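PDB 1YOC: DUF4442 domain-containing protein from Pseudomonas aeruginosa, which is of unknown function but has a HotDog-superfamily domain related to PaaI-type thioesterases, so it may act on acyl thioesters. Local coordinates for residues P27-I32 / L66-E71; S31-F36 / P49-V54. All coordinates share one frame; numbering follows the deposited sequence.

Overall arrangement
Contacts 1 and 2 both start from the loop between helix 15-25 and strand 35-40 and share Ser31 and Ile32; their centres lie about 8 Å apart. Contact 1 presses this loop against helix 63-81, with its centre about 7 Å from the centre of the chain. Contact 2 carries the same chain on to the loop after strand 43-48, about 13 Å from that centre and less buried. They meet directly where Phe29 O lies 3.2 Å from Pro34 CD. Both also touch the second subunit. HotDog thioesterases commonly place their active sites at the dimer interface, but no catalytic site is established for this protein.

Contact 1: P27-I32 / L66-E71; sequences PYFASI and LCNAAE
Phe29 and Asn68 bring the two backbones closest, their CA atoms 6.8 Å apart, where the loop after helix 15-25 passes helix 63-81. Successive hydrogen bonds from Ala30 N to Pro27 O, Ser31 N to Tyr28 O and Ile32 N to Phe29 O curl the loop tightly, so that Phe29 and Ile32, three residues apart, can both meet the helix. The ring of Phe29 lies beside Asn68, tilted 28° from the amide plane, and its CE1 comes within 3.4 Å of the helix carbonyl atom Asn68 O. At its far end CZ meets Glu71 CG at 3.8 Å: the methylene comes in at the ring edge, and the Glu71 chain bends at chi2 (89°), so that the methylene, rather than the carboxylate, is what meets the ring. Helix 63-81 is the long central helix around which the antiparallel sheet of a HotDog fold curls, and the loop closes over part of that helix. From the sheet, Phe136 packs on Leu66, Cys67 and Ala70, and Phe48 on Leu66, Ala69 and Ile32. Ile32 supplies the second apolar wedge. Its CG1 sits between the backbone N and the carbonyl carbon (chi1 61°), and the extended end delivers CD1 to 3.6 Å from Ala69 N and 3.9 Å from Ala69 CB. The small alanine lets this branched side chain come almost onto the helix backbone, and the CB of Asn68 lies 4.0 Å from the same CD1. Ser31 steadies the turn, donating from OG to Tyr28 O at 2.7 Å, and the same OG stands over one face of the Tyr28 ring. That oxygen is also hydrogen-bonded to Tyr28 OH of the second subunit, whose own Ser31 binds this Tyr28 OH in return.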
loop_
_atom_site.group_PDB
_atom_site.type_symbol
_atom_site.label_atom_id
_atom_site.label_comp_id
_atom_site.label_asym_id
_atom_site.label_seq_id
_atom_site.Cartn_x
_atom_site.Cartn_y
_atom_site.Cartn_z
ATOM N N PRO B 27 -11.491 8.620 -1.649
ATOM C CA PRO B 27 -11.808 7.770 -0.516
ATOM C C PRO B 27 -10.799 6.936 0.211
ATOM O O PRO B 27 -10.718 7.032 1.439
ATOM C CB PRO B 27 -13.000 6.955 -1.007
ATOM C CG PRO B 27 -13.652 7.907 -2.000
ATOM C CD PRO B 27 -12.444 8.363 -2.756
ATOM N N TYR B 28 -10.052 6.104 -0.513
ATOM C CA TYR B 28 -9.132 5.249 0.200
ATOM C C TYR B 28 -8.073 5.991 1.019
ATOM O O TYR B 28 -7.551 5.425 1.960
ATOM C CB TYR B 28 -8.506 4.177 -0.733
ATOM C CG TYR B 28 -7.924 3.030 0.063
ATOM C CD1 TYR B 28 -8.739 2.240 0.898
ATOM C CD2 TYR B 28 -6.537 2.763 0.028
ATOM C CE1 TYR B 28 -8.169 1.220 1.686
ATOM C CE2 TYR B 28 -5.974 1.743 0.797
ATOM C CZ TYR B 28 -6.782 0.995 1.617
ATOM O OH TYR B 28 -6.196 0.065 2.412
ATOM N N PHE B 29 -7.745 7.227 0.676
ATOM C CA PHE B 29 -6.773 7.959 1.487
ATOM C C PHE B 29 -7.305 8.202 2.909
ATOM O O PHE B 29 -6.534 8.302 3.868
ATOM C CB PHE B 29 -6.405 9.276 0.820
ATOM C CG PHE B 29 -5.437 9.113 -0.328
ATOM C CD1 PHE B 29 -4.250 8.389 -0.165
ATOM C CD2 PHE B 29 -5.685 9.721 -1.555
ATOM C CE1 PHE B 29 -3.328 8.290 -1.215
ATOM C CE2 PHE B 29 -4.766 9.625 -2.586
ATOM C CZ PHE B 29 -3.586 8.914 -2.415
ATOM N N ALA B 30 -8.626 8.250 3.044
ATOM C CA ALA B 30 -9.267 8.453 4.349
ATOM C C ALA B 30 -8.951 7.318 5.318
ATOM O O ALA B 30 -9.030 7.496 6.533
ATOM C CB ALA B 30 -10.828 8.590 4.167
ATOM N N SER B 31 -8.579 6.153 4.792
ATOM C CA SER B 31 -8.254 5.006 5.638
ATOM C C SER B 31 -7.074 5.331 6.557
ATOM O O SER B 31 -6.909 4.658 7.578
ATOM C CB SER B 31 -7.933 3.726 4.825
ATOM O OG SER B 31 -6.772 3.883 3.993
ATOM N N ILE B 32 -6.243 6.322 6.207
ATOM C CA ILE B 32 -5.168 6.690 7.151
ATOM C C ILE B 32 -5.400 8.068 7.795
ATOM O O ILE B 32 -4.585 8.503 8.602
ATOM C CB ILE B 32 -3.751 6.660 6.512
ATOM C CG1 ILE B 32 -3.636 7.653 5.347
ATOM C CG2 ILE B 32 -3.431 5.236 5.996
ATOM C CD1 ILE B 32 -2.152 7.829 4.860
ATOM N N LEU B 66 1.787 3.244 5.509
ATOM C CA LEU B 66 2.927 4.094 5.187
ATOM C C LEU B 66 2.963 4.274 3.661
ATOM O O LEU B 66 3.271 5.373 3.152
ATOM C CB LEU B 66 4.250 3.444 5.683
ATOM C CG LEU B 66 4.309 3.163 7.195
ATOM C CD1 LEU B 66 5.528 2.280 7.504
ATOM C CD2 LEU B 66 4.360 4.467 7.967
ATOM N N CYS B 67 2.706 3.204 2.918
ATOM C CA CYS B 67 2.704 3.317 1.448
ATOM C C CYS B 67 1.614 4.294 1.034
ATOM O O CYS B 67 1.797 5.070 0.082
ATOM C CB CYS B 67 2.424 1.970 0.761
ATOM S SG CYS B 67 3.757 0.778 0.890
ATOM N N ASN B 68 0.459 4.225 1.709
ATOM C CA ASN B 68 -0.635 5.133 1.364
ATOM C C ASN B 68 -0.240 6.607 1.536
ATOM O O ASN B 68 -0.579 7.470 0.695
ATOM C CB ASN B 68 -1.854 4.807 2.229
ATOM C CG ASN B 68 -3.196 5.008 1.478
ATOM O OD1 ASN B 68 -4.264 4.863 2.081
ATOM N ND2 ASN B 68 -3.143 5.313 0.171
ATOM N N ALA B 69 0.485 6.911 2.620
ATOM C CA ALA B 69 0.928 8.279 2.856
ATOM C C ALA B 69 1.898 8.693 1.727
ATOM O O ALA B 69 1.888 9.831 1.246
ATOM C CB ALA B 69 1.682 8.378 4.237
ATOM N N ALA B 70 2.756 7.755 1.322
ATOM C CA ALA B 70 3.755 8.035 0.269
ATOM C C ALA B 70 3.058 8.322 -1.047
ATOM O O ALA B 70 3.410 9.269 -1.772
ATOM C CB ALA B 70 4.711 6.833 0.115
ATOM N N GLU B 71 2.048 7.515 -1.353
ATOM C CA GLU B 71 1.298 7.708 -2.586
ATOM C C GLU B 71 0.613 9.097 -2.565
ATOM O O GLU B 71 0.554 9.790 -3.588
ATOM C CB GLU B 71 0.225 6.636 -2.682
ATOM C CG GLU B 71 -0.689 6.822 -3.834
ATOM C CD GLU B 71 -0.187 6.141 -5.082
ATOM O OE1 GLU B 71 1.065 5.992 -5.258
ATOM O OE2 GLU B 71 -1.089 5.776 -5.888
#

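Contact 2: S31-F36 / P49-V54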
loop_
_atom_site.group_PDB
_atom_site.type_symbol
_atom_site.label_atom_id
_atom_site.label_comp_id
_atom_site.label_asym_id
_atom_site.label_seq_id
_atom_site.Cartn_x
_atom_site.Cartn_y
_atom_site.Cartn_z
ATOM N N SER B 31 -8.579 6.153 4.792
ATOM C CA SER B 31 -8.254 5.006 5.638
ATOM C C SER B 31 -7.074 5.331 6.557
ATOM O O SER B 31 -6.909 4.658 7.578
ATOM C CB SER B 31 -7.933 3.726 4.825
ATOM O OG SER B 31 -6.772 3.883 3.993
ATOM N N ILE B 32 -6.243 6.322 6.207
ATOM C CA ILE B 32 -5.168 6.690 7.151
ATOM C C ILE B 32 -5.400 8.068 7.795
ATOM O O ILE B 32 -4.585 8.503 8.602
ATOM C CB ILE B 32 -3.751 6.660 6.512
ATOM C CG1 ILE B 32 -3.636 7.653 5.347
ATOM C CG2 ILE B 32 -3.431 5.236 5.996
ATOM C CD1 ILE B 32 -2.152 7.829 4.860
ATOM N N ALA B 33 -6.517 8.726 7.475
ATOM C CA ALA B 33 -6.861 10.055 8.060
ATOM C C ALA B 33 -5.679 11.013 7.990
ATOM O O ALA B 33 -5.217 11.545 8.987
ATOM C CB ALA B 33 -7.303 9.864 9.532
ATOM N N PRO B 34 -5.181 11.274 6.778
ATOM C CA PRO B 34 -4.026 12.160 6.613
ATOM C C PRO B 34 -4.317 13.665 6.609
ATOM O O PRO B 34 -5.479 14.090 6.513
ATOM C CB PRO B 34 -3.480 11.702 5.259
ATOM C CG PRO B 34 -4.812 11.512 4.450
ATOM C CD PRO B 34 -5.806 10.954 5.472
ATOM N N GLN B 35 -3.250 14.452 6.745
ATOM C CA GLN B 35 -3.355 15.913 6.649
ATOM C C GLN B 35 -2.100 16.343 5.898
ATOM O O GLN B 35 -1.062 15.646 5.939
ATOM C CB GLN B 35 -3.332 16.564 8.041
ATOM C CG GLN B 35 -4.515 16.190 8.929
ATOM C CD GLN B 35 -5.810 16.815 8.411
ATOM O OE1 GLN B 35 -5.790 17.823 7.694
ATOM N NE2 GLN B 35 -6.929 16.222 8.773
ATOM N N PHE B 36 -2.172 17.444 5.182
ATOM C CA PHE B 36 -0.962 17.958 4.538
ATOM C C PHE B 36 -0.373 19.023 5.466
ATOM O O PHE B 36 -1.126 19.852 6.042
ATOM C CB PHE B 36 -1.276 18.661 3.219
ATOM C CG PHE B 36 -1.287 17.742 2.039
ATOM C CD1 PHE B 36 -0.137 17.549 1.264
ATOM C CD2 PHE B 36 -2.439 17.041 1.711
ATOM C CE1 PHE B 36 -0.163 16.649 0.170
ATOM C CE2 PHE B 36 -2.467 16.171 0.649
ATOM C CZ PHE B 36 -1.324 15.966 -0.133
ATOM N N PRO B 49 -2.059 10.168 11.870
ATOM C CA PRO B 49 -1.887 9.654 13.235
ATOM C C PRO B 49 -1.851 8.152 13.446
ATOM O O PRO B 49 -2.504 7.378 12.744
ATOM C CB PRO B 49 -3.071 10.271 13.980
ATOM C CG PRO B 49 -4.181 10.162 12.922
ATOM C CD PRO B 49 -3.438 10.605 11.616
ATOM N N LYS B 50 -1.099 7.741 14.455
ATOM C CA LYS B 50 -1.100 6.337 14.819
ATOM C C LYS B 50 -2.445 6.128 15.544
ATOM O O LYS B 50 -2.837 6.935 16.416
ATOM C CB LYS B 50 0.050 6.039 15.790
ATOM C CG LYS B 50 -0.011 4.614 16.385
ATOM C CD LYS B 50 1.357 4.198 16.940
ATOM C CE LYS B 50 1.327 2.810 17.564
ATOM N NZ LYS B 50 0.946 2.829 18.996
ATOM N N ARG B 51 -3.165 5.079 15.182
ATOM C CA ARG B 51 -4.442 4.769 15.833
ATOM C C ARG B 51 -4.722 3.296 15.514
ATOM O O ARG B 51 -4.124 2.757 14.584
ATOM C CB ARG B 51 -5.573 5.682 15.327
ATOM C CG ARG B 51 -5.771 5.589 13.826
ATOM C CD ARG B 51 -6.969 6.436 13.336
ATOM N NE ARG B 51 -7.029 6.384 11.878
ATOM C CZ ARG B 51 -8.146 6.292 11.172
ATOM N NH1 ARG B 51 -9.343 6.258 11.784
ATOM N NH2 ARG B 51 -8.060 6.150 9.859
ATOM N N ARG B 52 -5.621 2.644 16.264
ATOM C CA ARG B 52 -5.886 1.213 16.035
ATOM C C ARG B 52 -6.082 0.793 14.583
ATOM O O ARG B 52 -5.510 -0.209 14.140
ATOM C CB ARG B 52 -7.128 0.754 16.833
ATOM C CG ARG B 52 -7.301 -0.774 16.875
ATOM C CD ARG B 52 -8.648 -1.173 17.535
ATOM N NE ARG B 52 -9.733 -0.768 16.672
ATOM C CZ ARG B 52 -10.082 -1.436 15.571
ATOM N NH1 ARG B 52 -9.436 -2.554 15.244
ATOM N NH2 ARG B 52 -11.017 -0.948 14.758
ATOM N N GLU B 53 -6.868 1.585 13.860
ATOM C CA GLU B 53 -7.229 1.354 12.472
ATOM C C GLU B 53 -6.072 1.233 11.472
ATOM O O GLU B 53 -6.246 0.616 10.396
ATOM C CB GLU B 53 -8.218 2.458 11.983
ATOM C CG GLU B 53 -9.613 2.410 12.645
ATOM C CD GLU B 53 -9.743 3.258 13.923
ATOM O OE1 GLU B 53 -8.736 3.633 14.547
ATOM O OE2 GLU B 53 -10.882 3.541 14.315
ATOM N N VAL B 54 -4.919 1.797 11.795
ATOM C CA VAL B 54 -3.770 1.694 10.863
ATOM C C VAL B 54 -2.652 0.772 11.368
ATOM O O VAL B 54 -1.527 0.817 10.882
ATOM C CB VAL B 54 -3.171 3.120 10.535
ATOM C CG1 VAL B 54 -4.194 3.923 9.741
ATOM C CG2 VAL B 54 -2.816 3.894 11.825
HETATM O O HOH W 1 -8.248 2.300 8.179
HETATM O O HOH W 2 -4.571 7.150 10.848
#
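Arg51 reaches across to the turn at Ser31-Ala33, bringing NH2 to 3.0 Å from Ser31 O, which lies at the guanidinium edge near its plane. The methyl of Ala33 covers one face of the group, off-centre toward the rim, with CB 3.8 Å from Arg51 NH2; Glu53 CB lies over the centre of the opposite face. An alanine suits the site because its short methyl can sit against the flat guanidinium while the edge stays turned to Ser31 O. Beside this, Pro49 CD touches Ala33 O at 3.3 Å, a ring carbon next to nitrogen set against a carbonyl oxygen. Deeper in, Val54 CG1 packs 4.0 Å from Ile32 CG2, the two side chains crossing at about a right angle, and the same methyl touches Ser31 O. One water joins the halves of the polar layer: it accepts from Arg51 NE at 2.8 Å and donates to Ile32 O at 2.6 Å and to Pro49 O at 2.8 Å. The guanidinium can get there because Arg51 CG is tucked between its backbone N and carbonyl carbon (chi1 58°) and the chain then runs extended to NE. Further out, Val54 N donates a hydrogen bond to Arg51 O, holding the loop in a turn, and Lys50 N is hydrogen-bonded to Asp104 OD1. Ala33, in a left-handed backbone conformation, redirects the chain into strand 35-40, which pairs with strand 43-48 through Gln35 and Thr47. The contact thus closes the open end of that hairpin, and Tyr28 of the second subunit packs on Ile32 and Val54. A cation with Ser31 O near its NH2, and Ile32 O and Pro49 O reached through water, would probably be favoured by the carbonyl dipoles; the clear bonds run through a bridging water rather than a close ion pair.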